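DITP/XTP pyrophosphatase (Coxiella burnetii, PDB 3TQU) probably hydrolyses non-canonical purine nucleoside triphosphates such as XTP, dITP and ITP to their monophosphates and diphosphate, clearing them from the nucleotide pool. Local coordinates at residues A10-S15 with V39-E44; S47-N52 with S120-I125; L69-G74 with S184-A189; R90-N95 with A99-K104; Y159-Y164 with T171-D176. All blocks are in the same frame, centred on the assembly; numbering follows the deposited sequence.

Contact 1. Residues A10-S15 with V39-E44. With CA (calcium ion), chain E.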
# COMPACT_ATOMS: atom_id res chain seq x y z
N ALA A 10 -12.25 -11.97 1.82
CA ALA A 10 -12.55 -11.71 3.22
C ALA A 10 -13.95 -11.13 3.43
O ALA A 10 -14.55 -11.29 4.49
CB ALA A 10 -11.49 -10.78 3.82
N SER A 11 -14.48 -10.48 2.40
CA SER A 11 -15.76 -9.79 2.50
C SER A 11 -16.98 -10.72 2.53
O SER A 11 -16.99 -11.77 1.89
CB SER A 11 -15.90 -8.80 1.34
OG SER A 11 -17.15 -8.12 1.40
N GLN A 12 -18.01 -10.32 3.27
CA GLN A 12 -19.29 -11.02 3.28
C GLN A 12 -20.25 -10.32 2.33
O GLN A 12 -21.42 -10.67 2.24
CB GLN A 12 -19.90 -11.03 4.68
CG GLN A 12 -19.11 -11.80 5.73
CD GLN A 12 -19.93 -12.04 6.98
OE1 GLN A 12 -21.04 -12.57 6.92
NE2 GLN A 12 -19.40 -11.62 8.13
N ASN A 13 -19.74 -9.32 1.62
CA ASN A 13 -20.56 -8.49 0.75
C ASN A 13 -20.81 -9.17 -0.59
O ASN A 13 -19.88 -9.37 -1.37
CB ASN A 13 -19.91 -7.12 0.57
CG ASN A 13 -20.77 -6.17 -0.23
OD1 ASN A 13 -21.33 -6.54 -1.26
ND2 ASN A 13 -20.86 -4.93 0.23
N SER A 14 -22.07 -9.50 -0.86
CA SER A 14 -22.44 -10.25 -2.06
C SER A 14 -22.17 -9.49 -3.36
O SER A 14 -21.82 -10.09 -4.38
CB SER A 14 -23.90 -10.71 -2.00
OG SER A 14 -24.80 -9.61 -2.00
N SER A 15 -22.35 -8.17 -3.34
CA SER A 15 -22.10 -7.37 -4.53
C SER A 15 -20.60 -7.33 -4.84
O SER A 15 -20.21 -7.29 -6.01
CB SER A 15 -22.67 -5.96 -4.37
OG SER A 15 -21.92 -5.20 -3.44
N VAL A 39 -14.66 -18.54 8.76
CA VAL A 39 -13.77 -17.52 9.31
C VAL A 39 -14.59 -16.34 9.83
O VAL A 39 -15.40 -15.77 9.09
CB VAL A 39 -12.78 -17.00 8.25
CG1 VAL A 39 -11.90 -15.91 8.83
CG2 VAL A 39 -11.94 -18.15 7.71
N PRO A 40 -14.39 -15.97 11.10
CA PRO A 40 -15.11 -14.82 11.66
C PRO A 40 -14.51 -13.50 11.18
O PRO A 40 -13.35 -13.47 10.78
CB PRO A 40 -14.88 -14.99 13.17
CG PRO A 40 -13.58 -15.69 13.27
CD PRO A 40 -13.50 -16.61 12.08
N ASP A 41 -15.30 -12.44 11.22
CA ASP A 41 -14.79 -11.10 10.92
C ASP A 41 -13.74 -10.73 11.96
O ASP A 41 -13.83 -11.12 13.12
CB ASP A 41 -15.92 -10.07 10.95
CG ASP A 41 -16.82 -10.14 9.73
OD1 ASP A 41 -16.68 -11.09 8.94
OD2 ASP A 41 -17.67 -9.24 9.58
N ILE A 42 -12.74 -9.96 11.52
CA ILE A 42 -11.73 -9.43 12.43
C ILE A 42 -11.89 -7.92 12.49
O ILE A 42 -12.28 -7.29 11.50
CB ILE A 42 -10.30 -9.80 11.97
CG1 ILE A 42 -9.27 -9.32 12.99
CG2 ILE A 42 -10.02 -9.21 10.59
CD1 ILE A 42 -7.86 -9.80 12.71
N GLU A 43 -11.61 -7.33 13.65
CA GLU A 43 -11.81 -5.90 13.85
C GLU A 43 -10.83 -5.04 13.04
O GLU A 43 -9.62 -5.29 13.03
CB GLU A 43 -11.71 -5.55 15.33
CG GLU A 43 -11.92 -4.07 15.63
CD GLU A 43 -11.76 -3.74 17.10
OE1 GLU A 43 -11.54 -4.67 17.91
OE2 GLU A 43 -11.84 -2.54 17.46
N GLU A 44 -11.36 -4.02 12.36
CA GLU A 44 -10.52 -3.06 11.65
C GLU A 44 -10.00 -2.00 12.61
O GLU A 44 -10.76 -1.16 13.09
CB GLU A 44 -11.31 -2.41 10.53
CG GLU A 44 -11.64 -3.35 9.38
CD GLU A 44 -12.59 -2.72 8.39
OE1 GLU A 44 -13.62 -2.17 8.83
OE2 GLU A 44 -12.31 -2.77 7.17
CA CA E . -14.11 -0.71 6.56
O HOH W 1 -16.22 0.28 7.75
O HOH W 2 -15.16 0.77 4.70
O HOH W 3 -14.62 -2.42 4.80
O HOH W 4 -16.26 -2.23 6.90
O HOH W 5 -12.50 1.19 7.45

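Contact 2. Residues S47-N52 with S120-I125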
# COMPACT_ATOMS: atom_id res chain seq x y z
N SER A 47 -5.51 2.96 10.92
CA SER A 47 -5.86 4.36 10.67
C SER A 47 -5.82 4.70 9.18
O SER A 47 -6.15 5.81 8.79
CB SER A 47 -4.97 5.30 11.47
OG SER A 47 -5.23 5.15 12.85
N THR A 48 -5.41 3.73 8.36
CA THR A 48 -5.44 3.88 6.91
C THR A 48 -6.21 2.71 6.30
O THR A 48 -6.27 1.63 6.87
CB THR A 48 -4.03 3.86 6.30
OG1 THR A 48 -3.41 2.59 6.58
CG2 THR A 48 -3.18 4.98 6.87
N PHE A 49 -6.79 2.94 5.12
CA PHE A 49 -7.49 1.88 4.41
C PHE A 49 -6.56 0.70 4.15
O PHE A 49 -6.94 -0.46 4.33
CB PHE A 49 -8.08 2.40 3.09
CG PHE A 49 -8.97 3.59 3.25
CD1 PHE A 49 -10.15 3.50 3.97
CD2 PHE A 49 -8.64 4.81 2.66
CE1 PHE A 49 -10.98 4.60 4.12
CE2 PHE A 49 -9.46 5.91 2.81
CZ PHE A 49 -10.63 5.81 3.54
N VAL A 50 -5.33 1.00 3.75
CA VAL A 50 -4.38 -0.06 3.42
C VAL A 50 -4.10 -0.96 4.62
O VAL A 50 -4.01 -2.17 4.49
CB VAL A 50 -3.07 0.49 2.83
CG1 VAL A 50 -2.40 1.43 3.81
CG2 VAL A 50 -2.15 -0.64 2.44
N GLU A 51 -3.98 -0.36 5.81
CA GLU A 51 -3.77 -1.14 7.02
C GLU A 51 -4.93 -2.10 7.31
O GLU A 51 -4.72 -3.24 7.72
CB GLU A 51 -3.53 -0.22 8.22
CG GLU A 51 -2.11 0.35 8.27
CD GLU A 51 -1.95 1.42 9.32
OE1 GLU A 51 -2.69 2.41 9.28
OE2 GLU A 51 -1.07 1.26 10.20
N ASN A 52 -6.15 -1.63 7.11
CA ASN A 52 -7.32 -2.46 7.35
C ASN A 52 -7.45 -3.56 6.30
O ASN A 52 -7.79 -4.70 6.61
CB ASN A 52 -8.59 -1.61 7.41
CG ASN A 52 -8.69 -0.80 8.69
OD1 ASN A 52 -8.26 -1.25 9.75
ND2 ASN A 52 -9.25 0.40 8.60
N SER A 120 -12.90 12.75 -1.94
CA SER A 120 -12.49 11.61 -2.74
C SER A 120 -12.98 10.32 -2.11
O SER A 120 -13.01 10.20 -0.88
CB SER A 120 -10.97 11.56 -2.88
OG SER A 120 -10.46 12.78 -3.39
N PHE A 121 -13.38 9.37 -2.95
CA PHE A 121 -13.63 8.00 -2.52
C PHE A 121 -12.35 7.21 -2.74
O PHE A 121 -11.68 7.38 -3.76
CB PHE A 121 -14.74 7.36 -3.35
CG PHE A 121 -16.11 7.51 -2.76
CD1 PHE A 121 -16.40 7.01 -1.50
CD2 PHE A 121 -17.13 8.11 -3.48
CE1 PHE A 121 -17.66 7.13 -0.96
CE2 PHE A 121 -18.40 8.24 -2.95
CZ PHE A 121 -18.67 7.75 -1.68
N HIS A 122 -12.02 6.34 -1.79
CA HIS A 122 -10.83 5.50 -1.91
C HIS A 122 -11.20 4.04 -1.77
O HIS A 122 -12.02 3.67 -0.93
CB HIS A 122 -9.81 5.86 -0.83
CG HIS A 122 -9.27 7.24 -0.94
ND1 HIS A 122 -8.04 7.52 -1.51
CD2 HIS A 122 -9.79 8.44 -0.56
CE1 HIS A 122 -7.83 8.83 -1.47
NE2 HIS A 122 -8.87 9.40 -0.89
N CYS A 123 -10.58 3.20 -2.60
CA CYS A 123 -10.67 1.76 -2.43
C CYS A 123 -9.28 1.15 -2.48
O CYS A 123 -8.56 1.29 -3.47
CB CYS A 123 -11.53 1.13 -3.53
SG CYS A 123 -11.56 -0.68 -3.45
N VAL A 124 -8.89 0.48 -1.40
CA VAL A 124 -7.59 -0.16 -1.34
C VAL A 124 -7.79 -1.66 -1.21
O VAL A 124 -8.41 -2.13 -0.26
CB VAL A 124 -6.75 0.35 -0.15
CG1 VAL A 124 -5.37 -0.33 -0.15
CG2 VAL A 124 -6.60 1.86 -0.22
N ILE A 125 -7.25 -2.39 -2.17
CA ILE A 125 -7.32 -3.84 -2.19
C ILE A 125 -5.96 -4.41 -1.83
O ILE A 125 -4.93 -3.94 -2.32
CB ILE A 125 -7.73 -4.35 -3.60
CG1 ILE A 125 -9.14 -3.87 -3.94
CG2 ILE A 125 -7.64 -5.87 -3.67
CD1 ILE A 125 -9.59 -4.23 -5.34

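Contact 3. Residues L69-G74 with S184-A189. With CA (calcium ion), chain E.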
# COMPACT_ATOMS: atom_id res chain seq x y z
N LEU A 69 -7.78 -12.09 -0.32
CA LEU A 69 -7.91 -10.74 -0.84
C LEU A 69 -8.94 -9.98 -0.01
O LEU A 69 -10.03 -10.48 0.26
CB LEU A 69 -8.34 -10.79 -2.30
CG LEU A 69 -8.43 -9.47 -3.07
CD1 LEU A 69 -8.25 -9.73 -4.56
CD2 LEU A 69 -9.75 -8.75 -2.80
N ALA A 70 -8.58 -8.77 0.40
CA ALA A 70 -9.50 -7.93 1.14
C ALA A 70 -9.40 -6.49 0.66
O ALA A 70 -8.42 -6.11 0.01
CB ALA A 70 -9.20 -8.01 2.63
N ASP A 71 -10.41 -5.69 0.97
CA ASP A 71 -10.36 -4.27 0.65
C ASP A 71 -10.87 -3.44 1.81
O ASP A 71 -11.60 -3.94 2.67
CB ASP A 71 -11.19 -3.96 -0.60
CG ASP A 71 -12.64 -3.63 -0.27
OD1 ASP A 71 -13.50 -4.51 -0.40
OD2 ASP A 71 -12.91 -2.47 0.13
N ASP A 72 -10.46 -2.18 1.85
CA ASP A 72 -11.09 -1.21 2.72
C ASP A 72 -11.35 0.06 1.91
O ASP A 72 -10.57 0.40 1.01
CB ASP A 72 -10.25 -0.92 3.96
CG ASP A 72 -11.01 -0.09 4.98
OD1 ASP A 72 -12.25 -0.08 4.91
OD2 ASP A 72 -10.38 0.56 5.84
N SER A 73 -12.44 0.75 2.22
CA SER A 73 -12.84 1.90 1.43
C SER A 73 -13.43 2.99 2.31
O SER A 73 -13.81 2.75 3.45
CB SER A 73 -13.87 1.48 0.39
OG SER A 73 -15.04 0.97 1.03
N GLY A 74 -13.51 4.20 1.77
CA GLY A 74 -14.10 5.29 2.51
C GLY A 74 -14.13 6.59 1.75
O GLY A 74 -13.62 6.69 0.63
N SER A 184 -15.75 4.27 -10.72
CA SER A 184 -15.61 4.53 -9.29
C SER A 184 -14.23 4.16 -8.76
O SER A 184 -13.38 3.64 -9.49
CB SER A 184 -16.67 3.76 -8.49
OG SER A 184 -16.42 2.37 -8.56
N HIS A 185 -14.03 4.43 -7.48
CA HIS A 185 -12.82 4.05 -6.77
C HIS A 185 -12.66 2.53 -6.78
O HIS A 185 -11.55 2.01 -6.91
CB HIS A 185 -12.85 4.59 -5.34
CG HIS A 185 -14.11 4.26 -4.60
ND1 HIS A 185 -15.36 4.59 -5.08
CD2 HIS A 185 -14.31 3.66 -3.41
CE1 HIS A 185 -16.28 4.19 -4.21
NE2 HIS A 185 -15.67 3.62 -3.19
N ARG A 186 -13.78 1.82 -6.63
CA ARG A 186 -13.75 0.36 -6.69
C ARG A 186 -13.43 -0.11 -8.10
O ARG A 186 -12.60 -1.00 -8.29
CB ARG A 186 -15.08 -0.23 -6.22
CG ARG A 186 -15.29 -0.21 -4.72
CD ARG A 186 -16.50 -1.05 -4.32
NE ARG A 186 -16.46 -2.38 -4.94
CZ ARG A 186 -15.74 -3.40 -4.49
NH1 ARG A 186 -14.97 -3.26 -3.41
NH2 ARG A 186 -15.77 -4.57 -5.12
N GLY A 187 -14.10 0.47 -9.09
CA GLY A 187 -13.84 0.13 -10.47
C GLY A 187 -12.37 0.26 -10.83
O GLY A 187 -11.80 -0.62 -11.49
N GLN A 188 -11.75 1.35 -10.39
CA GLN A 188 -10.34 1.60 -10.69
C GLN A 188 -9.42 0.61 -9.98
O GLN A 188 -8.48 0.08 -10.57
CB GLN A 188 -9.96 3.05 -10.35
CG GLN A 188 -10.66 4.08 -11.23
CD GLN A 188 -10.39 5.51 -10.79
OE1 GLN A 188 -9.28 6.03 -10.93
NE2 GLN A 188 -11.42 6.16 -10.25
N ALA A 189 -9.70 0.36 -8.70
CA ALA A 189 -8.93 -0.63 -7.96
C ALA A 189 -9.03 -1.99 -8.64
O ALA A 189 -8.03 -2.68 -8.85
CB ALA A 189 -9.41 -0.71 -6.52
CA CA E . -14.11 -0.71 6.56
O HOH W 6 -14.72 -1.24 -1.74
O HOH W 5 -12.50 1.19 7.45
O HOH W 2 -15.16 0.77 4.70
O HOH W 1 -16.22 0.28 7.75
O HOH W 3 -14.62 -2.42 4.80
O HOH W 4 -16.26 -2.23 6.90

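Contact 4. Residues R90-N95 with A99-K104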
# COMPACT_ATOMS: atom_id res chain seq x y z
N ARG A 90 -18.57 4.61 10.64
CA ARG A 90 -18.84 4.88 12.05
C ARG A 90 -19.14 6.36 12.32
O ARG A 90 -19.38 6.76 13.46
CB ARG A 90 -17.65 4.46 12.91
CG ARG A 90 -17.45 2.95 13.02
CD ARG A 90 -16.11 2.63 13.69
NE ARG A 90 -14.98 2.91 12.81
CZ ARG A 90 -13.71 2.86 13.18
NH1 ARG A 90 -13.39 2.54 14.43
NH2 ARG A 90 -12.75 3.13 12.31
N TYR A 91 -19.14 7.15 11.25
CA TYR A 91 -19.17 8.61 11.37
C TYR A 91 -20.35 9.18 12.15
O TYR A 91 -20.23 10.22 12.80
CB TYR A 91 -19.08 9.25 9.99
CG TYR A 91 -18.70 10.71 10.01
CD1 TYR A 91 -17.50 11.12 10.58
CD2 TYR A 91 -19.52 11.68 9.45
CE1 TYR A 91 -17.14 12.45 10.60
CE2 TYR A 91 -19.17 13.01 9.46
CZ TYR A 91 -17.97 13.39 10.04
OH TYR A 91 -17.62 14.72 10.06
N ALA A 92 -21.50 8.50 12.09
CA ALA A 92 -22.69 8.99 12.78
C ALA A 92 -23.08 8.09 13.96
O ALA A 92 -24.25 8.01 14.32
CB ALA A 92 -23.86 9.13 11.81
N GLY A 93 -22.10 7.42 14.55
CA GLY A 93 -22.34 6.53 15.66
C GLY A 93 -22.69 5.13 15.20
O GLY A 93 -22.86 4.89 14.01
N LYS A 94 -22.80 4.20 16.14
CA LYS A 94 -23.17 2.83 15.81
C LYS A 94 -24.68 2.73 15.61
O LYS A 94 -25.45 3.49 16.20
CB LYS A 94 -22.72 1.86 16.90
CG LYS A 94 -23.65 1.80 18.10
CD LYS A 94 -23.22 0.75 19.10
CE LYS A 94 -21.92 1.14 19.80
NZ LYS A 94 -21.55 0.18 20.87
N ASN A 95 -25.10 1.79 14.78
CA ASN A 95 -26.52 1.58 14.49
C ASN A 95 -27.16 2.73 13.71
O ASN A 95 -28.38 2.85 13.67
CB ASN A 95 -27.29 1.31 15.78
CG ASN A 95 -26.99 -0.06 16.36
OD1 ASN A 95 -26.13 -0.78 15.86
ND2 ASN A 95 -27.70 -0.42 17.42
N ALA A 99 -28.58 7.58 5.63
CA ALA A 99 -29.18 8.90 5.67
C ALA A 99 -28.62 9.75 6.81
O ALA A 99 -28.35 10.93 6.64
CB ALA A 99 -30.69 8.79 5.80
N GLU A 100 -28.45 9.13 7.98
CA GLU A 100 -27.90 9.82 9.14
C GLU A 100 -26.47 10.27 8.88
O GLU A 100 -26.10 11.41 9.20
CB GLU A 100 -27.93 8.91 10.37
CG GLU A 100 -29.32 8.65 10.92
CD GLU A 100 -29.28 7.80 12.17
OE1 GLU A 100 -29.01 8.35 13.26
OE2 GLU A 100 -29.51 6.57 12.07
N ARG A 101 -25.66 9.38 8.32
CA ARG A 101 -24.27 9.69 8.02
C ARG A 101 -24.16 10.84 7.02
O ARG A 101 -23.29 11.71 7.16
CB ARG A 101 -23.54 8.44 7.49
CG ARG A 101 -23.19 7.43 8.57
CD ARG A 101 -22.49 6.21 7.99
NE ARG A 101 -23.44 5.26 7.41
CZ ARG A 101 -24.10 4.35 8.12
NH1 ARG A 101 -23.91 4.25 9.43
NH2 ARG A 101 -24.95 3.53 7.51
N ILE A 102 -25.03 10.83 6.02
CA ILE A 102 -25.07 11.91 5.03
C ILE A 102 -25.33 13.25 5.72
O ILE A 102 -24.69 14.25 5.39
CB ILE A 102 -26.17 11.65 3.98
CG1 ILE A 102 -25.75 10.52 3.04
CG2 ILE A 102 -26.45 12.92 3.18
CD1 ILE A 102 -26.87 9.98 2.19
N GLN A 103 -26.24 13.25 6.67
CA GLN A 103 -26.58 14.48 7.39
C GLN A 103 -25.44 14.97 8.26
O GLN A 103 -25.21 16.18 8.37
CB GLN A 103 -27.86 14.29 8.22
CG GLN A 103 -29.12 14.31 7.38
CD GLN A 103 -29.26 15.59 6.58
OE1 GLN A 103 -29.05 16.68 7.11
NE2 GLN A 103 -29.61 15.47 5.31
N LYS A 104 -24.71 14.05 8.88
CA LYS A 104 -23.59 14.43 9.72
C LYS A 104 -22.47 15.05 8.89
O LYS A 104 -21.84 16.02 9.30
CB LYS A 104 -23.07 13.24 10.53
CG LYS A 104 -21.99 13.61 11.54
CD LYS A 104 -22.09 12.75 12.80
CE LYS A 104 -21.08 13.20 13.85
NZ LYS A 104 -19.67 13.05 13.38
O HOH W 7 -21.99 5.66 11.40
O HOH W 8 -23.55 2.79 11.75
O HOH W 9 -30.42 5.00 13.81

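Contact 5. Residues Y159-Y164 with T171-D176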
# COMPACT_ATOMS: atom_id res chain seq x y z
N TYR A 159 -22.76 7.30 0.98
CA TYR A 159 -22.60 8.72 0.70
C TYR A 159 -22.84 9.07 -0.77
O TYR A 159 -22.70 10.23 -1.16
CB TYR A 159 -21.22 9.20 1.13
CG TYR A 159 -20.94 9.07 2.61
CD1 TYR A 159 -21.54 9.93 3.53
CD2 TYR A 159 -20.06 8.11 3.09
CE1 TYR A 159 -21.28 9.81 4.88
CE2 TYR A 159 -19.80 7.99 4.45
CZ TYR A 159 -20.41 8.84 5.34
OH TYR A 159 -20.15 8.73 6.68
N ASP A 160 -23.21 8.08 -1.57
CA ASP A 160 -23.42 8.30 -3.00
C ASP A 160 -24.29 9.52 -3.34
O ASP A 160 -23.97 10.26 -4.27
CB ASP A 160 -23.99 7.05 -3.67
CG ASP A 160 -22.93 5.98 -3.88
OD1 ASP A 160 -21.73 6.29 -3.71
OD2 ASP A 160 -23.30 4.83 -4.23
N PRO A 161 -25.39 9.74 -2.60
CA PRO A 161 -26.28 10.87 -2.90
C PRO A 161 -25.64 12.26 -2.77
O PRO A 161 -26.15 13.20 -3.37
CB PRO A 161 -27.41 10.71 -1.88
CG PRO A 161 -27.41 9.25 -1.55
CD PRO A 161 -25.97 8.86 -1.57
N ILE A 162 -24.56 12.39 -1.99
CA ILE A 162 -23.91 13.69 -1.85
C ILE A 162 -22.53 13.77 -2.51
O ILE A 162 -21.82 14.76 -2.34
CB ILE A 162 -23.79 14.15 -0.38
CG1 ILE A 162 -23.02 13.12 0.45
CG2 ILE A 162 -25.17 14.43 0.22
CD1 ILE A 162 -22.74 13.57 1.88
N PHE A 163 -22.16 12.73 -3.25
CA PHE A 163 -20.88 12.75 -3.93
C PHE A 163 -21.03 13.21 -5.38
O PHE A 163 -21.31 12.41 -6.27
CB PHE A 163 -20.20 11.38 -3.88
CG PHE A 163 -18.78 11.40 -4.38
CD1 PHE A 163 -17.76 11.84 -3.56
CD2 PHE A 163 -18.48 10.99 -5.66
CE1 PHE A 163 -16.45 11.86 -4.01
CE2 PHE A 163 -17.17 11.01 -6.12
CZ PHE A 163 -16.16 11.44 -5.29
N TYR A 164 -20.86 14.51 -5.59
CA TYR A 164 -20.99 15.10 -6.92
C TYR A 164 -19.79 14.75 -7.79
O TYR A 164 -18.64 14.92 -7.38
CB TYR A 164 -21.13 16.62 -6.80
CG TYR A 164 -21.28 17.34 -8.12
CD1 TYR A 164 -20.22 18.05 -8.68
CD2 TYR A 164 -22.48 17.32 -8.82
CE1 TYR A 164 -20.35 18.71 -9.89
CE2 TYR A 164 -22.63 17.98 -10.03
CZ TYR A 164 -21.55 18.67 -10.56
OH TYR A 164 -21.68 19.33 -11.76
N THR A 171 -24.46 13.35 -9.28
CA THR A 171 -23.93 12.69 -8.09
C THR A 171 -23.76 11.21 -8.39
O THR A 171 -24.28 10.72 -9.39
CB THR A 171 -24.85 12.86 -6.87
OG1 THR A 171 -26.07 12.12 -7.08
CG2 THR A 171 -25.17 14.33 -6.63
N ALA A 172 -23.04 10.50 -7.53
CA ALA A 172 -22.83 9.07 -7.71
C ALA A 172 -24.15 8.30 -7.71
O ALA A 172 -24.30 7.29 -8.39
CB ALA A 172 -21.91 8.52 -6.64
N ALA A 173 -25.11 8.79 -6.93
CA ALA A 173 -26.41 8.13 -6.81
C ALA A 173 -27.28 8.39 -8.04
O ALA A 173 -28.25 7.66 -8.28
CB ALA A 173 -27.12 8.59 -5.55
N GLU A 174 -26.94 9.42 -8.81
CA GLU A 174 -27.67 9.74 -10.03
C GLU A 174 -27.18 8.91 -11.22
O GLU A 174 -27.90 8.75 -12.20
CB GLU A 174 -27.55 11.23 -10.37
CG GLU A 174 -28.46 12.12 -9.55
CD GLU A 174 -28.40 13.57 -9.99
OE1 GLU A 174 -27.28 14.12 -10.07
OE2 GLU A 174 -29.47 14.16 -10.25
N LEU A 175 -25.96 8.41 -11.13
CA LEU A 175 -25.41 7.59 -12.20
C LEU A 175 -26.11 6.24 -12.29
O LEU A 175 -26.56 5.69 -11.27
CB LEU A 175 -23.91 7.37 -11.99
CG LEU A 175 -23.00 8.60 -12.00
CD1 LEU A 175 -21.57 8.20 -11.68
CD2 LEU A 175 -23.08 9.32 -13.34
N ASP A 176 -26.22 5.70 -13.50
CA ASP A 176 -26.62 4.31 -13.66
C ASP A 176 -25.57 3.44 -12.97
O ASP A 176 -24.38 3.75 -13.02
CB ASP A 176 -26.72 3.94 -15.14
CG ASP A 176 -27.94 4.52 -15.81
OD1 ASP A 176 -28.93 4.81 -15.10
OD2 ASP A 176 -27.92 4.69 -17.05

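Contact 1. Residues A10-S15 with V39-E44
Q12 and D41 meet through one side-chain bond at the surface: Q12 NE2 donates a hydrogen bond to D41 OD1 at 2.9 Å, with an N-H...O angle of 148°. The donor comes to the syn side of that oxygen but lies 35° out of the carboxylate plane, and the amide and carboxylate planes are strongly twisted against each other. Behind Q12 the loop is held by an ST turn, S11 OG accepting from N13 N at 2.9 Å. N13 then caps the following helix: its OD1 takes a weak bond from S15 N and a shorter one, 2.6 Å, from S15 OG. S11 to S15 are predicted to bind substrate. At the far end of 39-44, E44 binds the calcium ion through both oxygens, OE1 at 2.7 Å and OE2 at 2.8 Å, D72 and waters completing the site, while K56 also bonds to OE2. The contact links the turn between strand 5-9 and helix 14-23 to the loop from strand 29-33 to helix 49-64.

Contact 2. Residues S47-N52 with S120-I125
F49, in the first turn of helix 49-64, reaches both H122 and V124 on strand 118-128. Just ahead of it T48 is the N-cap, and with E51 it forms a capping box: E51 N donates to T48 OG1 at 3.1 Å, and T48 OG1 donates to E51 OE1 at 2.8 Å. That carboxylate also pairs with R58 of the second subunit. F49 points its CB at the strand, where it meets V124 CG2 at 3.7 Å. With CG anti to the carbonyl carbon (chi1 -55°), the ring then extends toward H122, and F49 CE2 lies 3.7 Å from H122 CB. The two rings are nearly parallel, at 21°, but slid so far apart that they barely overlap. H122 keeps its imidazole nitrogens for H140 and T76, which should fix the rotation of the ring. V50 follows, turned less directly to the strand; its CA and CB rest on V124 CG1, CB at 3.9 Å, while its side chain also packs on I54 of the second subunit. This is helix-on-sheet packing, apolar at F49, V50 and V124 and joined by H122, that sets the start of helix 49-64 on the HAM1 mixed sheet, with F49 touching the metal ligand D72.

Contact 3. Residues L69-G74 with S184-A189
A chi1 of 89° sets D71 CG, on strand 68-77 of the HAM1 mixed sheet, between its backbone N and carbonyl carbon, and R186, on helix 185-199, bends at chi3 (49°), which brings NH1 to the aspartate beside residues predicted to bind substrate. The salt bridge is long, D71 OD1 to R186 NH1 being 3.6 Å, and OD1 lies at the guanidinium edge. Water 6 ties the pair more closely, accepting from R186 NH1 at 2.6 Å and donating to D71 OD2 at 2.9 Å. Each charge has a second partner: K16 for D71, E19 for R186. Such a network probably holds the arginine in place. S73 and H185 meet more loosely, S73 CB near the plane of the imidazole at its edge; F121 stacks on that ring. On the helix side S184 is the N-cap, its OG accepting from G187 N at 3.0 Å. D72, the predicted proton acceptor, binds the calcium ion through OD1 at 2.6 Å, while water 5 donates to D72 OD2 at 2.7 Å.

Contact 4. Residues R90-N95 with A99-K104
Y91 and K104 carry the polar and cation-pi part of this surface contact. K104 NZ donates to Y91 O at 2.9 Å, meeting the carbonyl at a C=O...N angle of 159°. The same ammonium group sits over the centre of the Y91 ring, 3.8 Å from the centroid and 11° off the ring normal, a cation-pi contact. K104 gets there by bending at chi2 and chi4, which curls the end of its chain back over the ring.

Apolar contact backs this up. K104 CG lies 3.6 Å from Y91 CE2, and A92 CB rests on the aliphatic part of R101, 3.7 Å from its CG. A92 belongs to a type I turn from R90 to G93, closed by G93 N bonding to R90 O.

Waters also bridge the segments. Water 7 accepts from A92 N and, at 3.1 Å, from R101 NH1, and water 9 donates to N95 O and to E100 OE2. R101 is held chiefly by D98 through a salt bridge, and E100 OE2 also accepts from T97 N. The contact folds the loop after strand 68-77 back onto the first turns of helix 98-112, with Y91 packing on V105 and A108 and, like R101, on Y159.

Contact 5. Residues Y159-Y164 with T171-D176
F163 O is gripped by A172 N, which donates at 2.9 Å with an N-H...O angle of 141°, and it also takes a CA-H...O contact from T171 CA at 3.2 Å. It lies at the start of the edge hairpin of the HAM1 sheet, where strands 163-165 and 170-171 run antiparallel and Y164 pairs with T171 as a non-hydrogen-bonded pair. One turn back, D160 O accepts a weak bond from A173 N and a 3-10 bond from F163 N, so one carbonyl both closes the 3-10 turn and reaches, weakly, across to 171-176.

The side chains fit closely around these bonds. A172 CB packs beside the D160 side chain and against F163 CB, while A173 CB sits 3.6 Å from P161 CA. T171 turns its methyl toward P161 O and, with OG1 between backbone N and carbonyl carbon (chi1 68°), directs its hydroxyl elsewhere, to R152 O. T171 N in turn donates to the anti lone pair of E174 OE1, and R152 forms a salt bridge with that oxygen. Y159 and D160 are predicted to bind substrate, and D160 OD2 pairs with K180, another predicted substrate residue. On the other flank P161 CG stands 4.1 Å from A173 CB.

Contacts 1 and 3 share the calcium ion: E44 and D72 are its protein ligands, with E44 OE2 and D72 OD1 only 3.5 Å apart and waters 1 to 5 common to both. Contact 2 backs contact 3 through neighbouring strands, H122 N lying 2.9 Å from G74 O, and their centres are 8 Å apart. F121 carries the packing onward, CE2 lying 3.5 Å from F163 CG of contact 5. Contact 4 meets contact 5 at Y159, whose OH is 3.5 Å from R101 CB. Predicted substrate residues occur in contacts 1, 3 and 5; contacts 1 and 5 have centres 25 Å apart, on opposite sides of the chain's centre.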